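Local atomic coordinates of possible glutathione S-transferase (Rhodopseudomonas palustris, PDB entry 3M8N), a protein that probably catalyses the conjugation of glutathione to electrophilic substrates, as other members of the glutathione transferase superfamily do. Residues N14-R19 against A164-T169; S52-L57 against Y65-N70; I72-A77 against L158-I163. One frame throughout, in Å; residues are numbered along the deposited sequence.

Interaction 1. Residues N14-R19 against A164-T169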
loop_
_atom_site.group_PDB
_atom_site.type_symbol
_atom_site.label_atom_id
_atom_site.label_comp_id
_atom_site.label_asym_id
_atom_site.label_seq_id
_atom_site.Cartn_x
_atom_site.Cartn_y
_atom_site.Cartn_z
ATOM N N ASN A 14 3.972 9.471 7.615
ATOM C CA ASN A 14 4.090 9.297 6.177
ATOM C C ASN A 14 5.047 10.221 5.510
ATOM O O ASN A 14 5.742 9.789 4.590
ATOM C CB ASN A 14 2.733 9.405 5.492
ATOM C CG ASN A 14 1.892 8.200 5.724
ATOM O OD1 ASN A 14 2.390 7.112 5.772
ATOM N ND2 ASN A 14 0.608 8.394 5.907
ATOM N N SER A 15 5.066 11.476 5.968
ATOM C CA SER A 15 5.914 12.465 5.416
ATOM C C SER A 15 7.331 12.161 5.821
ATOM O O SER A 15 8.249 12.339 5.010
ATOM C CB SER A 15 5.591 13.856 5.935
ATOM O OG SER A 15 4.517 14.493 5.283
ATOM N N TYR A 16 7.527 11.757 7.068
ATOM C CA TYR A 16 8.851 11.436 7.518
ATOM C C TYR A 16 9.482 10.281 6.754
ATOM O O TYR A 16 10.662 10.300 6.515
ATOM C CB TYR A 16 8.856 11.139 9.000
ATOM C CG TYR A 16 10.135 10.445 9.523
ATOM C CD1 TYR A 16 11.368 11.055 9.431
ATOM C CD2 TYR A 16 10.075 9.187 10.139
ATOM C CE1 TYR A 16 12.539 10.412 9.919
ATOM C CE2 TYR A 16 11.240 8.549 10.619
ATOM C CZ TYR A 16 12.455 9.180 10.510
ATOM O OH TYR A 16 13.577 8.600 11.000
ATOM N N LYS A 17 8.719 9.259 6.372
ATOM C CA LYS A 17 9.223 8.211 5.453
ATOM C C LYS A 17 9.948 8.771 4.220
ATOM O O LYS A 17 11.034 8.331 3.878
ATOM C CB LYS A 17 8.097 7.286 4.990
ATOM C CG LYS A 17 7.637 6.340 6.006
ATOM C CD LYS A 17 6.136 6.228 5.985
ATOM C CE LYS A 17 5.730 5.446 4.901
ATOM N NZ LYS A 17 4.511 4.756 5.404
ATOM N N VAL A 18 9.327 9.733 3.555
ATOM C CA VAL A 18 9.846 10.285 2.360
ATOM C C VAL A 18 11.061 11.140 2.653
ATOM O O VAL A 18 12.035 11.066 1.948
ATOM C CB VAL A 18 8.828 11.121 1.659
ATOM C CG1 VAL A 18 9.468 11.638 0.481
ATOM C CG2 VAL A 18 7.563 10.290 1.281
ATOM N N ARG A 19 11.011 11.959 3.681
ATOM C CA ARG A 19 12.232 12.663 4.122
ATOM C C ARG A 19 13.407 11.744 4.461
ATOM O O ARG A 19 14.519 12.063 4.186
ATOM C CB ARG A 19 11.934 13.472 5.335
ATOM C CG ARG A 19 11.172 14.803 5.154
ATOM C CD ARG A 19 11.252 15.520 6.532
ATOM N NE ARG A 19 9.913 15.569 6.986
ATOM C CZ ARG A 19 9.353 15.108 8.073
ATOM N NH1 ARG A 19 9.997 14.603 9.083
ATOM N NH2 ARG A 19 8.049 15.247 8.099
ATOM N N ALA A 164 9.777 2.269 4.797
ATOM C CA ALA A 164 8.336 2.393 4.950
ATOM C C ALA A 164 7.824 1.875 6.292
ATOM O O ALA A 164 7.097 2.544 6.984
ATOM C CB ALA A 164 7.632 1.706 3.812
ATOM N N LEU A 165 8.268 0.691 6.679
ATOM C CA LEU A 165 7.910 0.095 7.963
ATOM C C LEU A 165 8.476 0.877 9.140
ATOM O O LEU A 165 7.831 1.033 10.170
ATOM C CB LEU A 165 8.375 -1.358 8.004
ATOM C CG LEU A 165 7.566 -2.238 7.065
ATOM C CD1 LEU A 165 8.216 -3.558 6.763
ATOM C CD2 LEU A 165 6.224 -2.438 7.643
ATOM N N TYR A 166 9.646 1.452 8.953
ATOM C CA TYR A 166 10.210 2.222 10.000
ATOM C C TYR A 166 9.374 3.407 10.433
ATOM O O TYR A 166 9.390 3.741 11.583
ATOM C CB TYR A 166 11.668 2.635 9.673
ATOM C CG TYR A 166 12.359 3.268 10.842
ATOM C CD1 TYR A 166 13.068 2.509 11.775
ATOM C CD2 TYR A 166 12.240 4.637 11.049
ATOM C CE1 TYR A 166 13.694 3.151 12.898
ATOM C CE2 TYR A 166 12.828 5.258 12.120
ATOM C CZ TYR A 166 13.543 4.510 13.042
ATOM O OH TYR A 166 14.060 5.234 14.078
ATOM N N GLY A 167 8.699 4.073 9.520
ATOM C CA GLY A 167 7.899 5.256 9.780
ATOM C C GLY A 167 7.005 5.264 11.008
ATOM O O GLY A 167 7.133 6.159 11.858
ATOM N N TYR A 168 6.079 4.312 11.087
ATOM C CA TYR A 168 5.248 4.143 12.258
ATOM C C TYR A 168 5.878 3.196 13.273
ATOM O O TYR A 168 5.796 3.450 14.434
ATOM C CB TYR A 168 3.799 3.743 11.888
ATOM C CG TYR A 168 3.125 4.831 11.166
ATOM C CD1 TYR A 168 2.989 6.076 11.750
ATOM C CD2 TYR A 168 2.699 4.664 9.875
ATOM C CE1 TYR A 168 2.405 7.138 11.072
ATOM C CE2 TYR A 168 2.102 5.741 9.163
ATOM C CZ TYR A 168 1.953 6.972 9.777
ATOM O OH TYR A 168 1.384 8.045 9.119
ATOM N N THR A 169 6.518 2.109 12.842
ATOM C CA THR A 169 7.113 1.186 13.800
ATOM C C THR A 169 7.939 1.934 14.843
ATOM O O THR A 169 7.922 1.592 16.026
ATOM C CB THR A 169 7.931 0.068 13.156
ATOM O OG1 THR A 169 7.148 -0.606 12.156
ATOM C CG2 THR A 169 8.316 -0.985 14.189
#
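Lys17 and Gly167 mark the closest backbone approach, 5.4 Å between CA atoms, where the axes of 14-19 and 164-169 pass 8.5 Å apart with their N-to-C directions at 136°. This nearness depends on Gly167 having no side chain: CG of Lys17 lies 3.9 Å from its CA, where a CB would otherwise point. From there the lysine chain, bent at three successive torsions, runs alongside the turn begun by Ala164; CE and NZ both come 3.8 Å from Ala164 O, and NZ makes no hydrogen bond to it. NZ instead curls back to its own helix, donating to Asn14 OD1 at 3.2 Å, nearly along the C=O axis, and forms a salt bridge with Glu100. Lys17 thus joins the first helix of the thioredoxin-like N-terminal domain both to helix 160-169 and to helix 87-117 of the all-helical C-terminal domain, the two-domain plan of glutathione transferases. At the N-terminal end of 14-19, Tyr168 brings its hydroxyl to the Asn14 backbone N, a weak and strongly bent bond of 3.3 Å. The Asn14 amide stands almost upright against the Tyr168 ring, 80° between the planes; its ND2 is badly angled for the phenol and donates to Glu105. Tyr16 and Tyr166 meet rim to rim, CE2 to CE2 at 4.0 Å. Tyr16 gets there with CG anti to the backbone N (chi1 165°), its hydroxyl passing 3.6 Å from Tyr166 CE2. The two phenols find polar partners elsewhere, Tyr16 at the Ile199 carbonyl and Tyr166 at Glu193.

Interaction 2. Residues S52-L57 against Y65-N70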
loop_
_atom_site.group_PDB
_atom_site.type_symbol
_atom_site.label_atom_id
_atom_site.label_comp_id
_atom_site.label_asym_id
_atom_site.label_seq_id
_atom_site.Cartn_x
_atom_site.Cartn_y
_atom_site.Cartn_z
ATOM N N SER A 52 -7.380 15.393 -3.154
ATOM C CA SER A 52 -7.646 14.653 -1.880
ATOM C C SER A 52 -6.998 15.167 -0.613
ATOM O O SER A 52 -7.093 14.509 0.400
ATOM C CB SER A 52 -7.179 13.211 -1.948
ATOM O OG SER A 52 -7.377 12.705 -3.226
ATOM N N GLY A 53 -6.312 16.293 -0.671
ATOM C CA GLY A 53 -5.703 16.865 0.510
ATOM C C GLY A 53 -4.501 16.109 1.063
ATOM O O GLY A 53 -4.138 16.285 2.218
ATOM N N GLN A 54 -3.868 15.280 0.240
ATOM C CA GLN A 54 -2.817 14.393 0.713
ATOM C C GLN A 54 -1.443 15.088 0.892
ATOM O O GLN A 54 -0.950 15.750 0.013
ATOM C CB GLN A 54 -2.698 13.226 -0.254
ATOM C CG GLN A 54 -3.955 12.429 -0.448
ATOM C CD GLN A 54 -3.696 10.934 -0.498
ATOM O OE1 GLN A 54 -3.432 10.293 0.551
ATOM N NE2 GLN A 54 -3.807 10.348 -1.694
ATOM N N VAL A 55 -0.858 14.908 2.058
ATOM C CA VAL A 55 0.533 15.241 2.375
ATOM C C VAL A 55 1.197 13.910 2.855
ATOM O O VAL A 55 0.607 13.236 3.667
ATOM C CB VAL A 55 0.515 16.331 3.494
ATOM C CG1 VAL A 55 1.848 16.777 3.872
ATOM C CG2 VAL A 55 -0.271 17.520 3.017
ATOM N N PRO A 56 2.406 13.519 2.358
ATOM C CA PRO A 56 3.318 14.236 1.492
ATOM C C PRO A 56 2.880 14.234 0.020
ATOM O O PRO A 56 2.088 13.394 -0.391
ATOM C CB PRO A 56 4.637 13.492 1.702
ATOM C CG PRO A 56 4.221 12.057 1.903
ATOM C CD PRO A 56 2.909 12.154 2.642
ATOM N N LEU A 57 3.391 15.202 -0.730
ATOM C CA LEU A 57 3.214 15.286 -2.153
ATOM C C LEU A 57 4.538 15.629 -2.747
ATOM O O LEU A 57 5.213 16.536 -2.281
ATOM C CB LEU A 57 2.229 16.387 -2.475
ATOM C CG LEU A 57 1.394 16.346 -3.750
ATOM C CD1 LEU A 57 0.518 15.128 -3.801
ATOM C CD2 LEU A 57 0.534 17.572 -3.730
ATOM N N TYR A 65 2.201 16.121 -9.581
ATOM C CA TYR A 65 2.359 15.686 -8.189
ATOM C C TYR A 65 2.143 14.201 -7.942
ATOM O O TYR A 65 1.165 13.623 -8.357
ATOM C CB TYR A 65 1.388 16.469 -7.357
ATOM C CG TYR A 65 1.556 17.930 -7.574
ATOM C CD1 TYR A 65 2.499 18.659 -6.837
ATOM C CD2 TYR A 65 0.824 18.590 -8.531
ATOM C CE1 TYR A 65 2.673 19.999 -7.045
ATOM C CE2 TYR A 65 0.988 19.957 -8.744
ATOM C CZ TYR A 65 1.920 20.642 -8.007
ATOM O OH TYR A 65 2.098 21.977 -8.226
ATOM N N LEU A 66 3.056 13.567 -7.264
ATOM C CA LEU A 66 2.843 12.223 -6.896
ATOM C C LEU A 66 2.484 12.170 -5.424
ATOM O O LEU A 66 3.074 12.833 -4.614
ATOM C CB LEU A 66 4.088 11.411 -7.250
ATOM C CG LEU A 66 4.190 9.977 -6.816
ATOM C CD1 LEU A 66 3.303 9.133 -7.667
ATOM C CD2 LEU A 66 5.583 9.623 -6.954
ATOM N N ALA A 67 1.418 11.446 -5.106
ATOM C CA ALA A 67 0.934 11.318 -3.762
ATOM C C ALA A 67 1.190 9.935 -3.273
ATOM O O ALA A 67 1.596 9.077 -4.024
ATOM C CB ALA A 67 -0.511 11.592 -3.711
ATOM N N GLU A 68 0.922 9.703 -1.999
ATOM C CA GLU A 68 1.125 8.389 -1.352
ATOM C C GLU A 68 2.592 8.152 -1.030
ATOM O O GLU A 68 3.382 7.832 -1.904
ATOM C CB GLU A 68 0.562 7.173 -2.128
ATOM C CG GLU A 68 -0.974 7.147 -2.315
ATOM C CD GLU A 68 -1.775 6.902 -1.040
ATOM O OE1 GLU A 68 -1.240 6.270 -0.079
ATOM O OE2 GLU A 68 -2.933 7.372 -0.995
ATOM N N SER A 69 2.925 8.248 0.249
ATOM C CA SER A 69 4.272 8.098 0.703
ATOM C C SER A 69 4.917 6.874 0.187
ATOM O O SER A 69 6.050 6.939 -0.111
ATOM C CB SER A 69 4.389 8.183 2.214
ATOM O OG SER A 69 3.731 7.119 2.803
ATOM N N ASN A 70 4.213 5.778 -0.003
ATOM C CA ASN A 70 4.884 4.542 -0.419
ATOM C C ASN A 70 5.136 4.467 -1.894
ATOM O O ASN A 70 6.083 3.811 -2.320
ATOM C CB ASN A 70 4.119 3.297 0.034
ATOM C CG ASN A 70 4.247 3.012 1.523
ATOM O OD1 ASN A 70 4.752 3.769 2.308
ATOM N ND2 ASN A 70 3.769 1.917 1.885
HETATM O O HOH W 1 0.132 11.404 0.030
#
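Leu57 and Ala67 are the nearest residues, their CA atoms 4.9 Å apart, where the irregular chain of 52-57 enters its strand and runs antiparallel to 65-67; the other chain goes on into a helix that starts at Ser69. A CA-H...O contact from Leu57 CA to Leu66 O (3.5 Å) accompanies this approach. Between Pro56, which follows a cis peptide bond, and Glu68 the chains have parted, and one water fills in: it donates to Pro56 O and accepts from Glu68 N, 2.8 Å each. The Leu57 side chain, CG anti to the backbone N (chi1 -153°), spreads over two neighbours, CG at 3.6 Å from Tyr65 CB and CD1 at 3.7 Å from Ala67 CB. Pro56 sets CG against Ser69 CB at 3.9 Å. The direct side-chain hydrogen bond is made by Gln54, whose NE2 donates in its own amide plane to Glu68 OE2 (3.2 Å, 151° at the hydrogen). That hydrogen reaches the oxygen from above the carboxylate plane, the two flat groups being turned 65° apart. The same OE2 also bonds to His102 of the second subunit, so the glutamate ties this loop to the dimer interface. Shortening Gln54 to an alanine would probably leave OE2 without its partner from this loop and the carboxylate less firmly fixed. A cis-proline before the third strand, facing a Glu-Ser pair at the start of the next helix, is characteristic of the thioredoxin-like domain of glutathione transferases and consistent with the region where relatives hold glutathione.

Interaction 3. Residues I72-A77 against L158-I163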
loop_
_atom_site.group_PDB
_atom_site.type_symbol
_atom_site.label_atom_id
_atom_site.label_comp_id
_atom_site.label_asym_id
_atom_site.label_seq_id
_atom_site.Cartn_x
_atom_site.Cartn_y
_atom_site.Cartn_z
ATOM N N ILE A 72 5.731 7.414 -3.560
ATOM C CA ILE A 72 6.835 8.354 -3.563
ATOM C C ILE A 72 8.130 7.599 -3.302
ATOM O O ILE A 72 9.068 7.762 -4.033
ATOM C CB ILE A 72 6.590 9.566 -2.592
ATOM C CG1 ILE A 72 5.383 10.383 -3.027
ATOM C CG2 ILE A 72 7.819 10.440 -2.419
ATOM C CD1 ILE A 72 4.685 11.303 -1.890
ATOM N N LEU A 73 8.161 6.711 -2.323
ATOM C CA LEU A 73 9.360 5.999 -1.973
ATOM C C LEU A 73 9.823 5.201 -3.140
ATOM O O LEU A 73 10.973 5.267 -3.446
ATOM C CB LEU A 73 9.193 5.073 -0.727
ATOM C CG LEU A 73 9.026 5.694 0.691
ATOM C CD1 LEU A 73 8.950 4.638 1.789
ATOM C CD2 LEU A 73 10.099 6.608 0.983
ATOM N N TRP A 74 8.925 4.447 -3.768
ATOM C CA TRP A 74 9.274 3.660 -4.927
ATOM C C TRP A 74 9.886 4.502 -6.065
ATOM O O TRP A 74 10.890 4.109 -6.651
ATOM C CB TRP A 74 8.062 2.878 -5.417
ATOM C CG TRP A 74 8.401 2.007 -6.586
ATOM C CD1 TRP A 74 8.772 0.690 -6.549
ATOM C CD2 TRP A 74 8.414 2.385 -7.969
ATOM N NE1 TRP A 74 9.002 0.230 -7.798
ATOM C CE2 TRP A 74 8.786 1.240 -8.703
ATOM C CE3 TRP A 74 8.088 3.578 -8.672
ATOM C CZ2 TRP A 74 8.904 1.256 -10.160
ATOM C CZ3 TRP A 74 8.199 3.607 -10.103
ATOM C CH2 TRP A 74 8.621 2.439 -10.825
ATOM N N TYR A 75 9.252 5.628 -6.350
ATOM C CA TYR A 75 9.666 6.516 -7.360
ATOM C C TYR A 75 11.099 7.003 -7.132
ATOM O O TYR A 75 11.889 7.111 -8.039
ATOM C CB TYR A 75 8.714 7.706 -7.453
ATOM C CG TYR A 75 9.129 8.680 -8.560
ATOM C CD1 TYR A 75 9.002 8.349 -9.924
ATOM C CD2 TYR A 75 9.715 9.886 -8.264
ATOM C CE1 TYR A 75 9.389 9.226 -10.940
ATOM C CE2 TYR A 75 10.138 10.737 -9.294
ATOM C CZ TYR A 75 9.937 10.401 -10.613
ATOM O OH TYR A 75 10.334 11.218 -11.606
ATOM N N LEU A 76 11.402 7.350 -5.905
ATOM C CA LEU A 76 12.675 7.932 -5.582
ATOM C C LEU A 76 13.785 6.876 -5.642
ATOM O O LEU A 76 14.920 7.209 -5.902
ATOM C CB LEU A 76 12.625 8.607 -4.214
ATOM C CG LEU A 76 11.753 9.799 -3.992
ATOM C CD1 LEU A 76 11.632 10.015 -2.473
ATOM C CD2 LEU A 76 12.371 11.013 -4.681
ATOM N N ALA A 77 13.439 5.615 -5.464
ATOM C CA ALA A 77 14.389 4.563 -5.293
ATOM C C ALA A 77 14.754 3.790 -6.492
ATOM O O ALA A 77 15.656 3.030 -6.413
ATOM C CB ALA A 77 13.910 3.591 -4.235
ATOM N N LEU A 158 19.035 -3.295 3.075
ATOM C CA LEU A 158 18.189 -2.124 3.277
ATOM C C LEU A 158 17.518 -1.706 1.939
ATOM O O LEU A 158 18.204 -1.497 0.923
ATOM C CB LEU A 158 18.972 -0.968 3.854
ATOM C CG LEU A 158 18.149 0.245 4.241
ATOM C CD1 LEU A 158 17.507 -0.008 5.498
ATOM C CD2 LEU A 158 18.992 1.403 4.469
ATOM N N THR A 159 16.185 -1.617 1.954
ATOM C CA THR A 159 15.395 -1.245 0.803
ATOM C C THR A 159 14.359 -0.240 1.326
ATOM O O THR A 159 14.343 0.081 2.532
ATOM C CB THR A 159 14.737 -2.426 0.070
ATOM O OG1 THR A 159 13.648 -2.931 0.798
ATOM C CG2 THR A 159 15.651 -3.542 -0.149
ATOM N N ILE A 160 13.533 0.282 0.427
ATOM C CA ILE A 160 12.440 1.176 0.802
ATOM C C ILE A 160 11.367 0.510 1.657
ATOM O O ILE A 160 10.654 1.183 2.353
ATOM C CB ILE A 160 11.757 1.916 -0.451
ATOM C CG1 ILE A 160 11.533 0.933 -1.574
ATOM C CG2 ILE A 160 12.539 3.087 -0.856
ATOM C CD1 ILE A 160 10.464 1.389 -2.555
ATOM N N ALA A 161 11.249 -0.805 1.609
ATOM C CA ALA A 161 10.367 -1.536 2.518
ATOM C C ALA A 161 10.690 -1.310 3.971
ATOM O O ALA A 161 9.771 -1.204 4.746
ATOM C CB ALA A 161 10.381 -3.001 2.263
ATOM N N ASP A 162 11.998 -1.265 4.336
ATOM C CA ASP A 162 12.469 -1.019 5.722
ATOM C C ASP A 162 12.131 0.387 6.139
ATOM O O ASP A 162 11.625 0.611 7.224
ATOM C CB ASP A 162 13.969 -1.230 5.810
ATOM C CG ASP A 162 14.365 -2.622 5.502
ATOM O OD1 ASP A 162 14.108 -3.522 6.291
ATOM O OD2 ASP A 162 14.924 -2.854 4.444
ATOM N N ILE A 163 12.402 1.330 5.253
ATOM C CA ILE A 163 12.076 2.733 5.460
ATOM C C ILE A 163 10.590 2.912 5.628
ATOM O O ILE A 163 10.175 3.685 6.463
ATOM C CB ILE A 163 12.589 3.614 4.276
ATOM C CG1 ILE A 163 14.104 3.481 4.148
ATOM C CG2 ILE A 163 12.162 5.065 4.397
ATOM C CD1 ILE A 163 14.558 3.947 2.880
#
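The capped first turn of helix 160-169 in the C-terminal domain presents Ile160 to Leu73, Trp74 and Ala77 of helix 69-77; no hydrogen bond crosses, and the side chains meet through carbon atoms. Ile160 divides the work between its two branches. CG2 settles against Ala77 CB at 3.7 Å and Leu73 CB at 3.9 Å. The other branch, with CG1 placed between the backbone N and the carbonyl carbon (chi1 44°), extends CD1 to the backbone of Trp74, 3.5 Å from its CA. One turn on, Ile163 CG2 meets Leu73 CD1 at 4.2 Å. Behind Ile160 the helix start is fixed by a capping box, a feature well known at this helix in glutathione transferases: Thr159 N donates to Asp162 OD2 at 3.1 Å in a fairly straight bond (162°) that uses the anti lone pair, while Thr159 OG1 accepts weakly from Ala161 N. Asp162 OD1 takes further bonds from Trp188 NE1 and Phe153 N, so the cap is itself anchored within the C-terminal domain. Met97 of helix 87-117 packs on both Leu73 and Ile160, and the Trp74 ring meets Trp74 of the second subunit edge-to-face.

In the fold
Interactions 1 and 3 both dock the N-terminal domain on helix 160-169, one through later turns and the other through the capped start, adjoining where Leu73 reaches Ala164 and the Lys17 carbonyl. All three contacts are buried. The centre of interaction 1 is about 2 Å from that of the chain, yet the contact mixes aromatic, charged and amide groups; interaction 3, its centre about 10 Å out, is apolar, with no hydrogen bond between its segments. Interaction 2, its centre farthest out at about 12 Å, stays inside the N-terminal domain, with loop, strand and water. It shares helix 69-77 with interaction 3, and both reach the second subunit; no other chain of the assembly touches interaction 1.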